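Local atomic coordinates of galactose-binding lectin (Arachis hypogaea, PDB entry 2TEP), a protein that binds D-galactose and galactose-containing sugars as a calcium- and manganese-dependent homotetrameric legume lectin. Residues K77-A82 against G213-H218; G104-S109 against S207-L212. All coordinates share one frame; numbering follows the deposited sequence.

Contact 1: K77-A82 against G213-H218; sequences KDYDPA and GGRQIH. With GAL (beta-D-galactopyranose), chain E; NGA (2-acetamido-2-deoxy-beta-D-galactopyranose), chain B.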
loop_
_atom_site.group_PDB
_atom_site.type_symbol
_atom_site.label_atom_id
_atom_site.label_comp_id
_atom_site.label_asym_id
_atom_site.label_seq_id
_atom_site.Cartn_x
_atom_site.Cartn_y
_atom_site.Cartn_z
ATOM N N LYS A 77 23.773 25.663 -20.891
ATOM C CA LYS A 77 24.404 26.455 -21.932
ATOM C C LYS A 77 25.704 25.845 -22.466
ATOM O O LYS A 77 26.328 25.001 -21.818
ATOM C CB LYS A 77 24.652 27.863 -21.383
ATOM C CG LYS A 77 24.970 28.940 -22.406
ATOM C CD LYS A 77 24.210 30.224 -22.058
ATOM C CE LYS A 77 24.815 31.453 -22.730
ATOM N NZ LYS A 77 26.135 31.790 -22.125
ATOM N N ASP A 78 26.005 26.189 -23.716
ATOM C CA ASP A 78 27.216 25.777 -24.418
ATOM C C ASP A 78 27.446 24.292 -24.696
ATOM O O ASP A 78 28.128 23.959 -25.664
ATOM C CB ASP A 78 28.450 26.389 -23.741
ATOM C CG ASP A 78 28.401 27.920 -23.692
ATOM O OD1 ASP A 78 28.336 28.556 -24.767
ATOM O OD2 ASP A 78 28.437 28.486 -22.572
ATOM N N TYR A 79 26.864 23.401 -23.903
ATOM C CA TYR A 79 27.081 21.968 -24.118
ATOM C C TYR A 79 25.933 21.249 -24.820
ATOM O O TYR A 79 24.764 21.630 -24.691
ATOM C CB TYR A 79 27.396 21.258 -22.794
ATOM C CG TYR A 79 28.642 21.741 -22.081
ATOM C CD1 TYR A 79 29.897 21.224 -22.398
ATOM C CD2 TYR A 79 28.557 22.663 -21.044
ATOM C CE1 TYR A 79 31.036 21.605 -21.684
ATOM C CE2 TYR A 79 29.685 23.050 -20.325
ATOM C CZ TYR A 79 30.917 22.517 -20.646
ATOM O OH TYR A 79 32.013 22.870 -19.900
ATOM N N ASP A 80 26.270 20.204 -25.564
ATOM C CA ASP A 80 25.264 19.441 -26.280
ATOM C C ASP A 80 24.520 18.602 -25.280
ATOM O O ASP A 80 25.127 17.944 -24.435
ATOM C CB ASP A 80 25.887 18.485 -27.303
ATOM C CG ASP A 80 26.564 19.198 -28.459
ATOM O OD1 ASP A 80 26.368 20.422 -28.649
ATOM O OD2 ASP A 80 27.300 18.501 -29.188
ATOM N N PRO A 81 23.179 18.636 -25.360
ATOM C CA PRO A 81 22.279 17.877 -24.487
ATOM C C PRO A 81 22.540 16.411 -24.757
ATOM O O PRO A 81 22.055 15.854 -25.733
ATOM C CB PRO A 81 20.907 18.297 -25.004
ATOM C CG PRO A 81 21.140 19.679 -25.483
ATOM C CD PRO A 81 22.428 19.531 -26.237
ATOM N N ALA A 82 23.391 15.811 -23.935
ATOM C CA ALA A 82 23.768 14.409 -24.075
ATOM C C ALA A 82 24.048 13.886 -22.666
ATOM O O ALA A 82 24.378 14.682 -21.775
ATOM C CB ALA A 82 25.019 14.295 -24.956
ATOM N N GLY A 213 32.033 17.353 -24.380
ATOM C CA GLY A 213 31.159 18.421 -24.832
ATOM C C GLY A 213 29.686 18.087 -24.742
ATOM O O GLY A 213 28.839 18.917 -25.055
ATOM N N GLY A 214 29.368 16.865 -24.335
ATOM C CA GLY A 214 27.973 16.477 -24.215
ATOM C C GLY A 214 27.623 16.452 -22.744
ATOM O O GLY A 214 28.139 15.609 -22.010
ATOM N N ARG A 215 26.782 17.380 -22.297
ATOM C CA ARG A 215 26.401 17.461 -20.896
ATOM C C ARG A 215 25.053 18.118 -20.786
ATOM O O ARG A 215 24.711 18.971 -21.587
ATOM C CB ARG A 215 27.415 18.300 -20.109
ATOM C CG ARG A 215 28.876 17.916 -20.330
ATOM C CD ARG A 215 29.794 18.726 -19.463
ATOM N NE ARG A 215 31.167 18.643 -19.946
ATOM C CZ ARG A 215 32.212 19.132 -19.292
ATOM N NH1 ARG A 215 32.038 19.728 -18.126
ATOM N NH2 ARG A 215 33.423 19.048 -19.820
ATOM N N GLN A 216 24.289 17.706 -19.784
ATOM C CA GLN A 216 22.957 18.234 -19.515
ATOM C C GLN A 216 22.535 17.712 -18.147
ATOM O O GLN A 216 23.145 16.771 -17.606
ATOM C CB GLN A 216 21.953 17.761 -20.570
ATOM C CG GLN A 216 21.977 16.255 -20.848
ATOM C CD GLN A 216 20.773 15.797 -21.654
ATOM O OE1 GLN A 216 20.408 14.611 -21.659
ATOM N NE2 GLN A 216 20.121 16.747 -22.308
ATOM N N ILE A 217 21.493 18.309 -17.589
ATOM C CA ILE A 217 20.998 17.910 -16.279
ATOM C C ILE A 217 20.112 16.689 -16.385
ATOM O O ILE A 217 19.165 16.673 -17.164
ATOM C CB ILE A 217 20.201 19.050 -15.622
ATOM C CG1 ILE A 217 21.134 20.228 -15.356
ATOM C CG2 ILE A 217 19.544 18.564 -14.323
ATOM C CD1 ILE A 217 20.423 21.466 -14.978
ATOM N N HIS A 218 20.443 15.661 -15.607
ATOM C CA HIS A 218 19.678 14.404 -15.580
ATOM C C HIS A 218 19.093 14.271 -14.163
ATOM O O HIS A 218 19.831 14.040 -13.199
ATOM C CB HIS A 218 20.581 13.190 -15.879
ATOM C CG HIS A 218 21.136 13.155 -17.272
ATOM N ND1 HIS A 218 22.468 13.376 -17.552
ATOM C CD2 HIS A 218 20.554 12.864 -18.464
ATOM C CE1 HIS A 218 22.686 13.219 -18.846
ATOM N NE2 HIS A 218 21.537 12.910 -19.420
HETATM C C1 GAL E . 30.685 12.790 -27.846
HETATM C C2 GAL E . 30.050 11.623 -27.249
HETATM C C3 GAL E . 28.602 11.469 -27.609
HETATM C C4 GAL E . 27.897 12.753 -27.156
HETATM C C5 GAL E . 28.574 13.916 -27.984
HETATM C C6 GAL E . 28.055 15.347 -27.918
HETATM O O2 GAL E . 30.709 10.526 -27.759
HETATM O O3 GAL E . 28.156 10.285 -26.946
HETATM O O4 GAL E . 28.008 12.865 -25.754
HETATM O O5 GAL E . 29.957 14.006 -27.650
HETATM O O6 GAL E . 28.779 16.087 -28.863
HETATM C C1 NGA B . 35.206 14.061 -28.345
HETATM C C2 NGA B . 34.195 13.240 -27.569
HETATM C C3 NGA B . 32.833 13.693 -27.950
HETATM C C4 NGA B . 32.546 15.218 -27.684
HETATM C C5 NGA B . 33.615 15.992 -28.403
HETATM C C6 NGA B . 33.602 17.524 -28.100
HETATM C C7 NGA B . 34.368 10.826 -26.934
HETATM C C8 NGA B . 34.441 9.377 -27.408
HETATM N N2 NGA B . 34.297 11.791 -27.851
HETATM O O1 NGA B . 36.471 13.382 -28.315
HETATM O O3 NGA B . 31.938 12.856 -27.244
HETATM O O4 NGA B . 32.561 15.539 -26.350
HETATM O O5 NGA B . 34.964 15.424 -28.091
HETATM O O6 NGA B . 34.924 18.056 -28.365
HETATM O O7 NGA B . 34.450 11.051 -25.730
HETATM O O HOH W 1 22.749 20.712 -22.767
#
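The Arg215 side chain runs slantwise over one face of the Tyr79 ring. Its CB sits 4.0 Å from Tyr79 CB, and the first torsion (chi1 -49°) places CG beside the backbone N, from where the extended chain follows the ring outward. CG passes CD1. CD stands over one face, 3.9 Å from the ring centroid and 15° off its normal, a CH-pi contact displaced toward the rim. NE then stands over Tyr79 CE1 at 3.4 Å, so that CE1 faces the guanidinium, whose plane is 21° from the ring's; CZ lies further out, and NH1 is 3.6 Å from Tyr79 OH. The tip is held elsewhere: NH1 donates to the backbone oxygen of Leu37 and NH2 to that of Leu212, which fixes how the group is turned.

Beneath this pair the backbones meet in a single beta bridge between Asp80 and Gly214. Asp80 N donates to Gly213 O (2.9 Å), and Arg215 N returns a bond to Asp80 O (2.8 Å). A water lies within hydrogen-bonding distance of both Tyr79 O and Arg215 O, linking the two backbones.

Next to the bridge, polar groups of both segments meet a bound disaccharide. Asp80 OD2 accepts from O6 of the galactose at 2.8 Å, and Gly213 N donates to O4 of the N-acetylgalactosamine at 2.7 Å. Ala82 CB packs near the galactose O4, while Gly214 leaves that oxygen room. Two loops paired beside the sugar in this way form part of the galactose-binding site of a legume lectin.

Contact 2: G104-S109 against S207-L212; sequences GTLGVS and SASGSL. With GAL (beta-D-galactopyranose), chain E; NGA (2-acetamido-2-deoxy-beta-D-galactopyranose), chain B.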
loop_
_atom_site.group_PDB
_atom_site.type_symbol
_atom_site.label_atom_id
_atom_site.label_comp_id
_atom_site.label_asym_id
_atom_site.label_seq_id
_atom_site.Cartn_x
_atom_site.Cartn_y
_atom_site.Cartn_z
ATOM N N GLY A 104 27.955 7.801 -24.912
ATOM C CA GLY A 104 26.939 6.857 -25.350
ATOM C C GLY A 104 26.905 5.485 -24.708
ATOM O O GLY A 104 26.113 4.629 -25.112
ATOM N N THR A 105 27.784 5.242 -23.745
ATOM C CA THR A 105 27.788 3.955 -23.058
ATOM C C THR A 105 26.713 3.974 -21.967
ATOM O O THR A 105 26.336 2.930 -21.426
ATOM C CB THR A 105 29.174 3.665 -22.445
ATOM O OG1 THR A 105 29.483 4.667 -21.466
ATOM C CG2 THR A 105 30.254 3.695 -23.529
ATOM N N LEU A 106 26.218 5.177 -21.675
ATOM C CA LEU A 106 25.193 5.437 -20.659
ATOM C C LEU A 106 25.560 4.943 -19.252
ATOM O O LEU A 106 24.691 4.740 -18.407
ATOM C CB LEU A 106 23.820 4.900 -21.109
ATOM C CG LEU A 106 23.279 5.424 -22.452
ATOM C CD1 LEU A 106 21.886 4.904 -22.728
ATOM C CD2 LEU A 106 23.278 6.941 -22.464
ATOM N N GLY A 107 26.855 4.773 -18.997
ATOM C CA GLY A 107 27.301 4.298 -17.696
ATOM C C GLY A 107 27.082 2.807 -17.441
ATOM O O GLY A 107 27.467 2.296 -16.390
ATOM N N VAL A 108 26.539 2.082 -18.414
ATOM C CA VAL A 108 26.282 0.665 -18.214
ATOM C C VAL A 108 27.033 -0.321 -19.098
ATOM O O VAL A 108 26.840 -1.533 -18.951
ATOM C CB VAL A 108 24.764 0.341 -18.296
ATOM C CG1 VAL A 108 24.019 0.942 -17.093
ATOM C CG2 VAL A 108 24.183 0.869 -19.600
ATOM N N SER A 109 27.896 0.165 -19.984
ATOM C CA SER A 109 28.638 -0.735 -20.871
ATOM C C SER A 109 30.053 -0.256 -21.168
ATOM O O SER A 109 30.398 0.910 -20.916
ATOM C CB SER A 109 27.890 -0.895 -22.193
ATOM O OG SER A 109 27.949 0.310 -22.937
ATOM N N SER A 207 20.864 5.076 -14.589
ATOM C CA SER A 207 22.217 5.533 -14.910
ATOM C C SER A 207 22.180 6.713 -15.891
ATOM O O SER A 207 21.186 6.913 -16.591
ATOM C CB SER A 207 23.021 4.397 -15.519
ATOM O OG SER A 207 24.350 4.797 -15.780
ATOM N N ALA A 208 23.223 7.536 -15.890
ATOM C CA ALA A 208 23.276 8.668 -16.808
ATOM C C ALA A 208 24.719 9.063 -17.036
ATOM O O ALA A 208 25.536 9.038 -16.116
ATOM C CB ALA A 208 22.475 9.837 -16.280
ATOM N N SER A 209 25.025 9.485 -18.255
ATOM C CA SER A 209 26.381 9.831 -18.591
ATOM C C SER A 209 26.469 11.031 -19.500
ATOM O O SER A 209 25.462 11.473 -20.065
ATOM C CB SER A 209 27.025 8.640 -19.275
ATOM O OG SER A 209 26.272 8.310 -20.421
ATOM N N GLY A 210 27.693 11.539 -19.633
ATOM C CA GLY A 210 27.988 12.685 -20.481
ATOM C C GLY A 210 29.436 12.573 -20.964
ATOM O O GLY A 210 30.187 11.718 -20.474
ATOM N N SER A 211 29.837 13.424 -21.905
ATOM C CA SER A 211 31.195 13.394 -22.457
ATOM C C SER A 211 31.925 14.720 -22.222
ATOM O O SER A 211 31.615 15.438 -21.274
ATOM C CB SER A 211 31.144 13.083 -23.954
ATOM O OG SER A 211 30.426 14.081 -24.654
ATOM N N LEU A 212 32.903 15.035 -23.063
ATOM C CA LEU A 212 33.634 16.286 -22.912
ATOM C C LEU A 212 32.753 17.475 -23.269
ATOM O O LEU A 212 32.768 18.497 -22.583
ATOM C CB LEU A 212 34.888 16.291 -23.791
ATOM C CG LEU A 212 35.859 17.463 -23.613
ATOM C CD1 LEU A 212 37.174 17.086 -24.241
ATOM C CD2 LEU A 212 35.345 18.747 -24.229
HETATM C C1 GAL E . 30.685 12.790 -27.846
HETATM C C2 GAL E . 30.050 11.623 -27.249
HETATM C C3 GAL E . 28.602 11.469 -27.609
HETATM C C4 GAL E . 27.897 12.753 -27.156
HETATM C C5 GAL E . 28.574 13.916 -27.984
HETATM C C6 GAL E . 28.055 15.347 -27.918
HETATM O O2 GAL E . 30.709 10.526 -27.759
HETATM O O3 GAL E . 28.156 10.285 -26.946
HETATM O O4 GAL E . 28.008 12.865 -25.754
HETATM O O5 GAL E . 29.957 14.006 -27.650
HETATM O O6 GAL E . 28.779 16.087 -28.863
HETATM C C1 NGA B . 35.206 14.061 -28.345
HETATM C C2 NGA B . 34.195 13.240 -27.569
HETATM C C3 NGA B . 32.833 13.693 -27.950
HETATM C C4 NGA B . 32.546 15.218 -27.684
HETATM C C5 NGA B . 33.615 15.992 -28.403
HETATM C C6 NGA B . 33.602 17.524 -28.100
HETATM C C7 NGA B . 34.368 10.826 -26.934
HETATM C C8 NGA B . 34.441 9.377 -27.408
HETATM N N2 NGA B . 34.297 11.791 -27.851
HETATM O O1 NGA B . 36.471 13.382 -28.315
HETATM O O3 NGA B . 31.938 12.856 -27.244
HETATM O O4 NGA B . 32.561 15.539 -26.350
HETATM O O5 NGA B . 34.964 15.424 -28.091
HETATM O O6 NGA B . 34.924 18.056 -28.365
HETATM O O7 NGA B . 34.450 11.051 -25.730
#
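The flat group here is the peptide joining Leu106 to Gly107: Ser209 CB lies over one of its faces, 3.9 Å from Gly107 N, and Ser207 OG comes to its carbonyl oxygen from only 19° out of the carbonyl plane. The second segment ends strand 201-209 of the curved seven-stranded sheet of the legume lectin sandwich, and residues 104-109 are a loop laid across it. Ser207 OG, anti to its own nitrogen (chi1 -177°), donates to Leu106 O at 2.6 Å, meeting the carbonyl at a C=O...donor angle of 140°. This bond ties a buried carbonyl to the strand. Two residues further on, Ser209 OG touches Leu106 CA at 3.1 Å, although its hydrogen bond goes to the backbone oxygen of Gly103, earlier in the same loop. A backbone bond from Val108 N to Thr105 O closes the loop's turn. The Leu106 side chain packs on Ile86 and on Glu121, the latter a manganese ligand. Val108 packs on Phe88 and Phe117, and its CG1 rests 3.9 Å from Ser207 CB.

In the fold
Contact 2 is nested inside the chain loop closed by contact 1, and their centres are 12 Å apart. The loop after strand 201-209 leads into strand 216-229 of the other sheet, so one connection serves both contacts. They pack together where His218 CG meets Ala208 CB at 3.7 Å and where Tyr79 CE1 meets Leu212 O at the same distance. Both border the disaccharide: Ser211 OG, which accepts from Gly214 N, lies 2.9 Å from galactose O4, and Asp83 and Asn127 also bind that sugar. The metal site is close to both: the side chains of Leu106 and Ala82 are about 5 and 7 Å from the calcium ion.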